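Local coordinates for SusD superfamily protein (Bacteroides thetaiotaomicron VPI-5482, PDB 3HDX), which probably binds polysaccharides at the outer membrane as a SusD homologue, and so takes part in carbohydrate uptake, at residues S385-I390 against E410-E415; L54-D59 against K64-L69; Y283-K288 against K337-Q342; D151-L156 against A208-Y213. All coordinates share one frame; numbering follows the deposited sequence. Where two conformers were deposited one is given.

Interaction 1: residues S385-I390 against E410-E415; sequences SYLNMI and ESLIAE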
# COMPACT_ATOMS: atom_id res chain seq x y z
N SER A 385 -16.15 17.18 6.55
CA SER A 385 -17.14 16.10 6.60
C SER A 385 -16.49 14.72 6.41
O SER A 385 -16.83 13.79 7.10
CB SER A 385 -18.28 16.28 5.61
OG SER A 385 -17.82 16.15 4.29
N TYR A 386 -15.49 14.63 5.53
CA TYR A 386 -14.79 13.36 5.27
C TYR A 386 -13.91 12.95 6.46
O TYR A 386 -13.88 11.79 6.83
CB TYR A 386 -14.02 13.43 3.94
CG TYR A 386 -15.02 13.66 2.82
CD1 TYR A 386 -15.90 12.66 2.46
CD2 TYR A 386 -15.08 14.88 2.16
CE1 TYR A 386 -16.88 12.87 1.44
CE2 TYR A 386 -16.01 15.11 1.17
CZ TYR A 386 -16.91 14.11 0.81
OH TYR A 386 -17.84 14.41 -0.17
N LEU A 387 -13.19 13.90 7.03
CA LEU A 387 -12.43 13.67 8.26
C LEU A 387 -13.34 13.13 9.35
O LEU A 387 -13.01 12.14 10.02
CB LEU A 387 -11.77 14.97 8.74
CG LEU A 387 -10.95 14.87 10.03
CD1 LEU A 387 -9.86 13.76 9.97
CD2 LEU A 387 -10.35 16.21 10.44
N ASN A 388 -14.50 13.78 9.54
CA ASN A 388 -15.45 13.35 10.56
C ASN A 388 -15.97 11.93 10.39
O ASN A 388 -16.25 11.27 11.39
CB ASN A 388 -16.61 14.35 10.73
CG ASN A 388 -16.21 15.59 11.51
OD1 ASN A 388 -15.29 15.55 12.34
ND2 ASN A 388 -16.92 16.69 11.28
N MSE A 389 -16.11 11.47 9.15
CA MSE A 389 -16.54 10.10 8.89
C MSE A 389 -15.65 9.08 9.58
O MSE A 389 -16.12 8.07 10.15
CB MSE A 389 -16.64 9.79 7.41
CG MSE A 389 -17.72 10.50 6.71
SE MSE A 389 -17.75 10.10 4.82
CE MSE A 389 -18.98 11.53 4.34
N ILE A 390 -14.34 9.34 9.52
CA ILE A 390 -13.37 8.45 10.14
C ILE A 390 -13.38 8.65 11.67
O ILE A 390 -13.48 7.66 12.42
CB ILE A 390 -11.97 8.69 9.56
CG1 ILE A 390 -12.01 8.61 7.98
CG2 ILE A 390 -10.98 7.77 10.33
CD1 ILE A 390 -12.74 7.51 7.34
N GLU A 410 -4.04 25.02 6.90
CA GLU A 410 -2.85 24.24 7.24
C GLU A 410 -3.08 23.45 8.56
O GLU A 410 -2.65 22.30 8.68
CB GLU A 410 -1.61 25.12 7.25
CG GLU A 410 -1.22 25.64 5.87
CD GLU A 410 -2.12 26.77 5.31
OE1 GLU A 410 -2.68 27.60 6.08
OE2 GLU A 410 -2.30 26.81 4.08
N SER A 411 -3.81 24.05 9.51
CA SER A 411 -4.13 23.36 10.77
C SER A 411 -4.97 22.12 10.46
O SER A 411 -4.76 21.04 11.05
CB SER A 411 -4.90 24.25 11.76
OG SER A 411 -4.12 25.35 12.20
N LEU A 412 -5.95 22.26 9.55
CA LEU A 412 -6.79 21.12 9.15
C LEU A 412 -5.98 20.07 8.38
O LEU A 412 -6.13 18.88 8.64
CB LEU A 412 -8.02 21.62 8.35
CG LEU A 412 -8.96 20.51 7.82
CD1 LEU A 412 -9.44 19.67 9.01
CD2 LEU A 412 -10.16 21.09 7.06
N ILE A 413 -5.12 20.51 7.47
CA ILE A 413 -4.23 19.54 6.76
C ILE A 413 -3.40 18.75 7.76
O ILE A 413 -3.38 17.52 7.69
CB ILE A 413 -3.31 20.24 5.72
CG1 ILE A 413 -4.12 20.75 4.54
CG2 ILE A 413 -2.15 19.28 5.24
CD1 ILE A 413 -3.36 21.79 3.69
N ALA A 414 -2.82 19.43 8.74
CA ALA A 414 -1.97 18.73 9.73
C ALA A 414 -2.82 17.67 10.47
O ALA A 414 -2.38 16.54 10.67
CB ALA A 414 -1.28 19.72 10.69
N GLU A 415 -4.04 18.04 10.84
CA GLU A 415 -4.92 17.10 11.56
C GLU A 415 -5.36 15.89 10.72
O GLU A 415 -5.42 14.77 11.23
CB GLU A 415 -6.11 17.80 12.21
CG GLU A 415 -7.00 16.90 13.04
CD GLU A 415 -6.28 16.19 14.18
OE1 GLU A 415 -5.21 16.66 14.66
OE2 GLU A 415 -6.82 15.14 14.59
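The apolar part of this contact rests on one methyl pair, Leu387 CD2 against Leu412 CD1 at 3.9 Å. The two leucines run past each other in opposite senses and share one shape: chi1 near 180° in both (179° in Leu387, 177° in Leu412) swings CG away from the backbone N and presents one branch of each to the interface. Leu387 CD1 stays 6.0 Å from Leu412 CD1. The same CD2 of Leu387 also approaches the aliphatic stem of Glu415, with CG 4.3 Å away, one helical turn on from Leu412.

The backbones stand well apart, the closest CA atoms, those of Leu387 and Glu415, being 8.9 Å from each other. Helix 380-391 thus meets helix 409-423 through side chains, not backbones, within the mainly helical, TPR-related framework of the SusD family. Val399 also lies against Leu387, while Phe401, Phe405 and Cys375 pack on Leu412.

The polar component belongs to Glu415, whose CG methylene faces the leucine while its carboxylate is engaged elsewhere. OE2 forms a salt bridge with Arg422 and a long, weak ion pair with Arg391, which probably keeps the charge stabilised beside so apolar a neighbour. A 1,2-ethanediol molecule, probably from the crystallisation liquor, sits about 4 Å from this side chain.

Interaction 2: residues L54-D59 against K64-L69; sequences LQAVSD and KPYDLL
Leu54 meets Leu68 through one methyl of each, CD2 to CD2 at 3.6 Å. Although its CB is directed away from segment 64-69, CG lies beside the backbone N (chi1 -63°) and the far branch still returns to the partner. Two residues on, Ala56 is the small central residue of the contact. Its CB has Leu69 CD1 at 4.0 Å and Tyr66 CE2 at the same distance, the methyl lying obliquely to the ring, while the extended chain of Lys64 passes with CD at 4.2 Å. Val57 follows with the tightest contact, CG2 to Leu69 CD2 at 3.3 Å, shorter than usual for two methyl groups. At the end of the segment the chemistry becomes polar: a water donates to Asp59 OD2 at 2.8 Å and accepts from Lys64 NZ at 3.0 Å, bridging opposite charges that do not touch directly. Pro65 centres an inverse gamma turn, and Tyr66 is the N-cap residue of the next helix.

The contact packs two consecutive short helices, 52-58 and 67-73, across the loop that joins them. Beyond it, Ile37 and Leu41 of helix 34-41 pack on Leu54 and Val57, Val48 of strand 47-48 touches Leu54, and Trp458 lies against Leu69.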
# COMPACT_ATOMS: atom_id res chain seq x y z
N LEU A 54 17.45 -2.25 11.27
CA LEU A 54 16.10 -1.61 11.35
C LEU A 54 16.24 -0.17 11.83
O LEU A 54 15.58 0.71 11.32
CB LEU A 54 15.20 -2.43 12.26
CG LEU A 54 14.85 -3.87 11.88
CD1 LEU A 54 13.93 -4.52 12.91
CD2 LEU A 54 14.21 -3.95 10.48
N GLN A 55 17.16 0.08 12.77
CA GLN A 55 17.34 1.43 13.27
C GLN A 55 17.84 2.36 12.13
O GLN A 55 17.47 3.56 12.08
CB GLN A 55 18.30 1.47 14.49
CG GLN A 55 18.37 2.84 15.13
CD GLN A 55 17.03 3.25 15.69
OE1 GLN A 55 16.59 2.72 16.71
NE2 GLN A 55 16.34 4.16 14.98
N ALA A 56 18.71 1.81 11.25
CA ALA A 56 19.21 2.60 10.11
C ALA A 56 18.06 3.01 9.17
O ALA A 56 18.00 4.15 8.72
CB ALA A 56 20.31 1.88 9.35
N VAL A 57 17.13 2.09 8.92
CA VAL A 57 15.94 2.44 8.12
C VAL A 57 15.17 3.58 8.82
O VAL A 57 14.82 4.60 8.20
CB VAL A 57 15.02 1.25 7.91
CG1 VAL A 57 13.74 1.67 7.15
CG2 VAL A 57 15.77 0.08 7.20
N SER A 58 14.88 3.39 10.10
CA SER A 58 14.13 4.36 10.87
C SER A 58 14.78 5.76 10.83
O SER A 58 14.08 6.77 10.69
CB SER A 58 13.93 3.86 12.30
OG SER A 58 13.20 4.81 13.07
N ASP A 59 16.11 5.79 10.90
CA ASP A 59 16.85 7.05 10.83
C ASP A 59 17.09 7.59 9.44
O ASP A 59 17.68 8.66 9.32
CB ASP A 59 18.23 6.86 11.48
CG ASP A 59 18.19 6.58 12.98
OD1 ASP A 59 17.21 6.94 13.66
OD2 ASP A 59 19.22 6.04 13.47
N LYS A 64 24.11 2.90 5.17
CA LYS A 64 24.86 2.12 6.17
C LYS A 64 25.06 0.69 5.67
O LYS A 64 24.23 0.16 4.92
CB LYS A 64 24.23 2.21 7.57
CG LYS A 64 24.51 3.57 8.23
CD LYS A 64 24.08 3.59 9.68
CE LYS A 64 24.58 4.84 10.39
NZ LYS A 64 24.04 5.05 11.80
N PRO A 65 26.19 0.05 6.05
CA PRO A 65 26.56 -1.27 5.51
C PRO A 65 25.81 -2.48 6.11
O PRO A 65 26.42 -3.34 6.79
CB PRO A 65 28.08 -1.33 5.82
CG PRO A 65 28.18 -0.68 7.16
CD PRO A 65 27.21 0.53 7.03
N TYR A 66 24.49 -2.52 5.89
CA TYR A 66 23.63 -3.59 6.38
C TYR A 66 23.04 -4.31 5.20
O TYR A 66 22.53 -3.67 4.26
CB TYR A 66 22.54 -3.08 7.34
CG TYR A 66 23.10 -2.45 8.58
CD1 TYR A 66 23.75 -3.23 9.55
CD2 TYR A 66 23.01 -1.08 8.78
CE1 TYR A 66 24.28 -2.64 10.68
CE2 TYR A 66 23.53 -0.48 9.94
CZ TYR A 66 24.18 -1.26 10.86
OH TYR A 66 24.70 -0.66 11.99
N ASP A 67 23.09 -5.63 5.24
CA ASP A 67 22.57 -6.48 4.17
C ASP A 67 21.06 -6.22 3.89
O ASP A 67 20.63 -6.22 2.74
CB ASP A 67 22.78 -7.96 4.52
CG ASP A 67 22.65 -8.89 3.31
OD1 ASP A 67 23.16 -8.57 2.24
OD2 ASP A 67 22.08 -9.98 3.49
N LEU A 68 20.28 -5.97 4.94
CA LEU A 68 18.85 -5.68 4.78
C LEU A 68 18.65 -4.52 3.83
O LEU A 68 17.78 -4.58 2.96
CB LEU A 68 18.19 -5.32 6.12
CG LEU A 68 16.71 -4.87 6.05
CD1 LEU A 68 15.83 -5.97 5.45
CD2 LEU A 68 16.22 -4.49 7.49
N LEU A 69 19.42 -3.46 4.05
CA LEU A 69 19.32 -2.25 3.24
C LEU A 69 19.67 -2.53 1.79
O LEU A 69 18.96 -2.07 0.85
CB LEU A 69 20.18 -1.11 3.80
CG LEU A 69 19.82 -0.53 5.17
CD1 LEU A 69 20.86 0.49 5.63
CD2 LEU A 69 18.47 0.02 5.22
O HOH W 1 21.13 4.50 12.20

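Interaction 3: residues Y283-K288 against K337-Q342; sequences YPLVQK and KIKIIQ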
# COMPACT_ATOMS: atom_id res chain seq x y z
N TYR A 283 5.56 -12.31 22.87
CA TYR A 283 4.78 -12.98 23.90
C TYR A 283 3.75 -12.02 24.51
O TYR A 283 4.10 -10.88 24.80
CB TYR A 283 5.75 -13.52 24.97
CG TYR A 283 5.04 -14.36 25.97
CD1 TYR A 283 4.78 -15.69 25.70
CD2 TYR A 283 4.53 -13.80 27.16
CE1 TYR A 283 4.04 -16.47 26.59
CE2 TYR A 283 3.78 -14.58 28.07
CZ TYR A 283 3.55 -15.91 27.78
OH TYR A 283 2.80 -16.69 28.66
N PRO A 284 2.50 -12.48 24.77
CA PRO A 284 1.97 -13.83 24.63
C PRO A 284 1.38 -14.23 23.29
O PRO A 284 0.94 -15.38 23.17
CB PRO A 284 0.86 -13.82 25.70
CG PRO A 284 0.32 -12.52 25.61
CD PRO A 284 1.51 -11.62 25.44
N LEU A 285 1.43 -13.35 22.28
CA LEU A 285 0.81 -13.65 20.99
C LEU A 285 1.58 -14.73 20.22
O LEU A 285 0.98 -15.52 19.52
CB LEU A 285 0.62 -12.38 20.13
CG LEU A 285 -0.34 -11.33 20.69
CD1 LEU A 285 0.37 -10.28 21.60
CD2 LEU A 285 -1.05 -10.57 19.62
N VAL A 286 2.91 -14.69 20.37
CA VAL A 286 3.83 -15.66 19.80
C VAL A 286 4.92 -15.97 20.86
O VAL A 286 5.05 -15.24 21.84
CB VAL A 286 4.46 -15.13 18.49
CG1 VAL A 286 3.39 -14.92 17.40
CG2 VAL A 286 5.32 -13.89 18.74
N GLN A 287 5.69 -17.02 20.65
CA GLN A 287 6.72 -17.40 21.64
C GLN A 287 8.04 -16.56 21.61
O GLN A 287 8.98 -16.90 22.32
CB GLN A 287 6.94 -18.92 21.60
CG GLN A 287 5.71 -19.76 22.06
CD GLN A 287 5.25 -19.49 23.50
OE1 GLN A 287 5.93 -19.84 24.47
NE2 GLN A 287 4.08 -18.88 23.64
N LYS A 288 8.13 -15.53 20.76
CA LYS A 288 9.24 -14.56 20.78
C LYS A 288 9.17 -13.63 22.02
O LYS A 288 8.12 -13.05 22.29
CB LYS A 288 9.16 -13.78 19.45
CG LYS A 288 10.31 -12.94 19.13
CD LYS A 288 10.14 -12.37 17.74
CE LYS A 288 11.36 -11.64 17.30
NZ LYS A 288 11.65 -10.53 18.19
N LYS A 337 -2.18 -4.67 16.59
CA LYS A 337 -3.26 -4.36 15.65
C LYS A 337 -3.48 -5.48 14.62
O LYS A 337 -4.60 -5.87 14.35
CB LYS A 337 -2.95 -3.05 14.92
CG LYS A 337 -3.94 -2.63 13.89
CD LYS A 337 -3.44 -1.45 13.11
CE LYS A 337 -4.41 -1.06 11.99
NZ LYS A 337 -4.07 0.27 11.32
N ILE A 338 -2.37 -5.91 14.01
CA ILE A 338 -2.34 -6.91 12.94
C ILE A 338 -1.77 -8.18 13.58
O ILE A 338 -0.61 -8.20 14.05
CB ILE A 338 -1.52 -6.41 11.72
CG1 ILE A 338 -2.04 -5.04 11.25
CG2 ILE A 338 -1.54 -7.49 10.62
CD1 ILE A 338 -1.44 -4.50 9.97
N LYS A 339 -2.59 -9.22 13.61
CA LYS A 339 -2.28 -10.46 14.37
C LYS A 339 -2.98 -11.71 13.78
O LYS A 339 -3.80 -12.40 14.43
CB LYS A 339 -2.60 -10.24 15.86
CG LYS A 339 -4.00 -9.76 16.16
CD LYS A 339 -4.27 -9.64 17.67
CE LYS A 339 -5.62 -9.06 17.94
NZ LYS A 339 -5.72 -7.67 17.41
N ILE A 340 -2.65 -11.98 12.52
CA ILE A 340 -3.23 -13.10 11.76
C ILE A 340 -2.23 -14.27 11.92
O ILE A 340 -1.29 -14.45 11.14
CB ILE A 340 -3.49 -12.72 10.30
CG1 ILE A 340 -4.26 -11.40 10.19
CG2 ILE A 340 -4.26 -13.83 9.63
CD1 ILE A 340 -5.59 -11.32 10.99
N ILE A 341 -2.43 -15.03 12.99
CA ILE A 341 -1.46 -16.08 13.40
C ILE A 341 -1.97 -17.48 13.05
O ILE A 341 -3.05 -17.85 13.50
CB ILE A 341 -1.17 -15.97 14.92
CG1 ILE A 341 -0.70 -14.56 15.32
CG2 ILE A 341 -0.09 -17.04 15.36
CD1 ILE A 341 -0.67 -14.31 16.85
N GLN A 342 -1.20 -18.22 12.24
CA GLN A 342 -1.53 -19.62 11.87
C GLN A 342 -1.32 -20.55 13.06
O GLN A 342 -0.29 -20.45 13.72
CB GLN A 342 -0.65 -20.10 10.71
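Lys339 NZ is gripped by two backbone carbonyls, those of Thr241 and Ser336, so the charged end of this side chain is held away from segment 283-288 while its hydrocarbon part packs against Leu285. The contact joins two irregular loops of the SusD fold: one follows helix 276-280, and the other runs between strands 334-335 and 358-361. CG of Lys339 takes the crowded position between backbone N and carbonyl carbon (chi1 54°), and the chain then runs extended until a bend at its last torsion brings the ammonium to its carbonyls. Along the stem, Leu285 CD2 lies 3.9 Å from Lys339 CD and 4.1 Å from Lys339 CB, the leucine passing obliquely over the lysine.

The first loop is shaped by a cis peptide before Pro284 and tied by a backbone bond from Tyr283 N to Lys288 O of 2.7 Å. It offers Leu285 and Val286 to the second loop, where Ile341 answers with its outermost methyl. That CD1 sits 4.0 Å from Leu285 CB and 4.1 Å from Val286 CG1. The nearest approach of all is to the backbone: Ile341 CD1 comes within 3.4 Å of the carbonyl oxygen of Leu285.

Interaction 4: residues D151-L156 against A208-Y213; sequences DAQTVL and AWQGNY. With EDO (1,2-ethanediol), chain D.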
# COMPACT_ATOMS: atom_id res chain seq x y z
N ASP A 151 12.73 9.49 -16.14
CA ASP A 151 12.16 10.49 -15.26
C ASP A 151 10.87 9.95 -14.58
O ASP A 151 10.00 9.38 -15.25
CB ASP A 151 11.80 11.75 -16.05
CG ASP A 151 11.37 12.84 -15.18
OD1 ASP A 151 12.22 13.53 -14.60
OD2 ASP A 151 10.16 13.01 -15.04
N ALA A 152 10.79 10.10 -13.27
CA ALA A 152 9.64 9.61 -12.49
C ALA A 152 8.32 10.12 -13.06
O ALA A 152 7.37 9.36 -13.10
CB ALA A 152 9.76 10.03 -11.03
N GLN A 153 8.26 11.40 -13.48
CA GLN A 153 7.02 11.95 -14.06
C GLN A 153 6.58 11.17 -15.30
O GLN A 153 5.39 10.88 -15.49
CB GLN A 153 7.17 13.43 -14.40
CG GLN A 153 5.88 14.11 -14.77
CD GLN A 153 6.05 15.60 -14.94
OE1 GLN A 153 7.16 16.13 -14.94
NE2 GLN A 153 4.94 16.29 -15.10
N THR A 154 7.56 10.82 -16.14
CA THR A 154 7.28 10.04 -17.36
C THR A 154 6.74 8.65 -17.01
O THR A 154 5.80 8.15 -17.64
CB THR A 154 8.53 9.96 -18.23
OG1 THR A 154 8.95 11.31 -18.50
CG2 THR A 154 8.29 9.19 -19.51
N VAL A 155 7.33 8.03 -15.99
CA VAL A 155 6.90 6.71 -15.55
C VAL A 155 5.46 6.79 -15.00
O VAL A 155 4.60 5.95 -15.31
CB VAL A 155 7.87 6.11 -14.51
CG1 VAL A 155 7.35 4.80 -14.01
CG2 VAL A 155 9.29 5.98 -15.08
N LEU A 156 5.18 7.81 -14.20
CA LEU A 156 3.82 7.95 -13.65
C LEU A 156 2.81 8.25 -14.74
O LEU A 156 1.67 7.78 -14.68
CB LEU A 156 3.83 9.00 -12.53
CG LEU A 156 4.64 8.58 -11.30
CD1 LEU A 156 4.59 9.71 -10.25
CD2 LEU A 156 4.16 7.25 -10.69
N ALA A 208 -2.21 12.19 -6.13
CA ALA A 208 -1.85 12.87 -4.90
C ALA A 208 -0.32 12.98 -4.73
O ALA A 208 0.18 14.02 -4.31
CB ALA A 208 -2.45 12.13 -3.66
N TRP A 209 0.40 11.90 -5.07
CA TRP A 209 1.88 11.86 -5.00
C TRP A 209 2.54 12.91 -5.89
O TRP A 209 3.60 13.43 -5.57
CB TRP A 209 2.40 10.47 -5.32
CG TRP A 209 3.86 10.23 -5.09
CD1 TRP A 209 4.81 9.95 -6.03
CD2 TRP A 209 4.51 10.15 -3.83
NE1 TRP A 209 6.04 9.74 -5.42
CE2 TRP A 209 5.87 9.86 -4.06
CE3 TRP A 209 4.09 10.36 -2.51
CZ2 TRP A 209 6.78 9.70 -3.04
CZ3 TRP A 209 5.02 10.19 -1.47
CH2 TRP A 209 6.35 9.91 -1.75
N GLN A 210 1.86 13.24 -7.01
CA GLN A 210 2.29 14.27 -7.96
C GLN A 210 1.77 15.66 -7.64
O GLN A 210 2.07 16.61 -8.36
CB GLN A 210 1.81 13.91 -9.38
CG GLN A 210 2.37 12.66 -9.90
CD GLN A 210 1.93 12.47 -11.34
OE1 GLN A 210 0.72 12.39 -11.62
NE2 GLN A 210 2.89 12.49 -12.24
N GLY A 211 0.97 15.80 -6.58
CA GLY A 211 0.35 17.08 -6.24
C GLY A 211 -0.83 17.46 -7.11
O GLY A 211 -1.28 18.61 -7.05
N ASN A 212 -1.33 16.51 -7.90
CA ASN A 212 -2.49 16.74 -8.78
C ASN A 212 -3.74 16.40 -7.99
O ASN A 212 -4.37 15.37 -8.19
CB ASN A 212 -2.40 15.92 -10.06
CG ASN A 212 -3.56 16.24 -11.05
OD1 ASN A 212 -4.55 16.97 -10.75
ND2 ASN A 212 -3.43 15.68 -12.24
N TYR A 213 -4.08 17.32 -7.09
CA TYR A 213 -5.21 17.07 -6.21
C TYR A 213 -6.59 17.19 -6.83
O TYR A 213 -7.50 16.60 -6.32
CB TYR A 213 -5.05 17.90 -4.92
CG TYR A 213 -3.97 17.34 -4.00
CD1 TYR A 213 -4.19 16.17 -3.31
CD2 TYR A 213 -2.76 18.01 -3.79
CE1 TYR A 213 -3.26 15.66 -2.42
CE2 TYR A 213 -1.80 17.51 -2.89
CZ TYR A 213 -2.07 16.33 -2.20
OH TYR A 213 -1.19 15.79 -1.28
C1 EDO D . 7.52 12.95 -4.38
O1 EDO D . 6.25 13.28 -3.79
C2 EDO D . 8.42 14.16 -4.25
O2 EDO D . 7.79 15.29 -4.90
O HOH W 2 2.53 12.52 -14.83
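Trp209 is approached from two directions by very different groups: Leu156 CD1 meets the edge of the indole near its plane, 4.2 Å from Trp209 CD1, while a 1,2-ethanediol molecule, probably from the crystallisation liquor, lies over one face. The diol's O1 stands 3.4 Å above the ring plane, over its centre, and also donates to the carbonyl O of Trp209 at 3.2 Å; Lys439 is a further partner of the diol. With an alanine here, Leu156 CD1 is likely to lose its aromatic neighbour and the diol the surface it lies on.

Helix 152-169 starts here and helix 196-209 ends here. Asp151 is the N-cap of the first, OD2 accepting weakly from Gln153 N, and the second stops in a Schellman motif whose positive phi (76°) falls on Gly211.

Gln210 packs between these two ends. Its CG lies beside the backbone N (chi1 -63°), and the side chain, extended beyond, runs alongside Leu156 in the opposite sense. Gln210 NE2 thereby comes 3.6 Å from Leu156 CB, while CG lies 3.7 Å from Leu156 CD1. The amide has polar partners of its own: NE2 donates to a water at 2.6 Å, which makes a long, weak bond to Gln153 O, and OE1 accepts from Lys160 of helix 152-169.

How the interactions relate
Interaction 1 is the buried contact of the four, a methyl pair between two helices; interactions 2, 3 and 4 are partly buried. Interactions 2 and 4 add water bridges at their polar margins, while interaction 3 joins loops, and there a lysine stem and an isoleucine methyl pack on Leu285. Helices 363-376 and 430-441 touch residues of both interactions 1 and 4, whose nearest atoms are about 7 Å apart, and so link them. Interactions 2 and 3 are connected through Glu292, which touches Leu54 and pairs with Lys288. Interactions 3 and 4 lie on opposite sides of the chain's centre, their own centres about 38 Å apart.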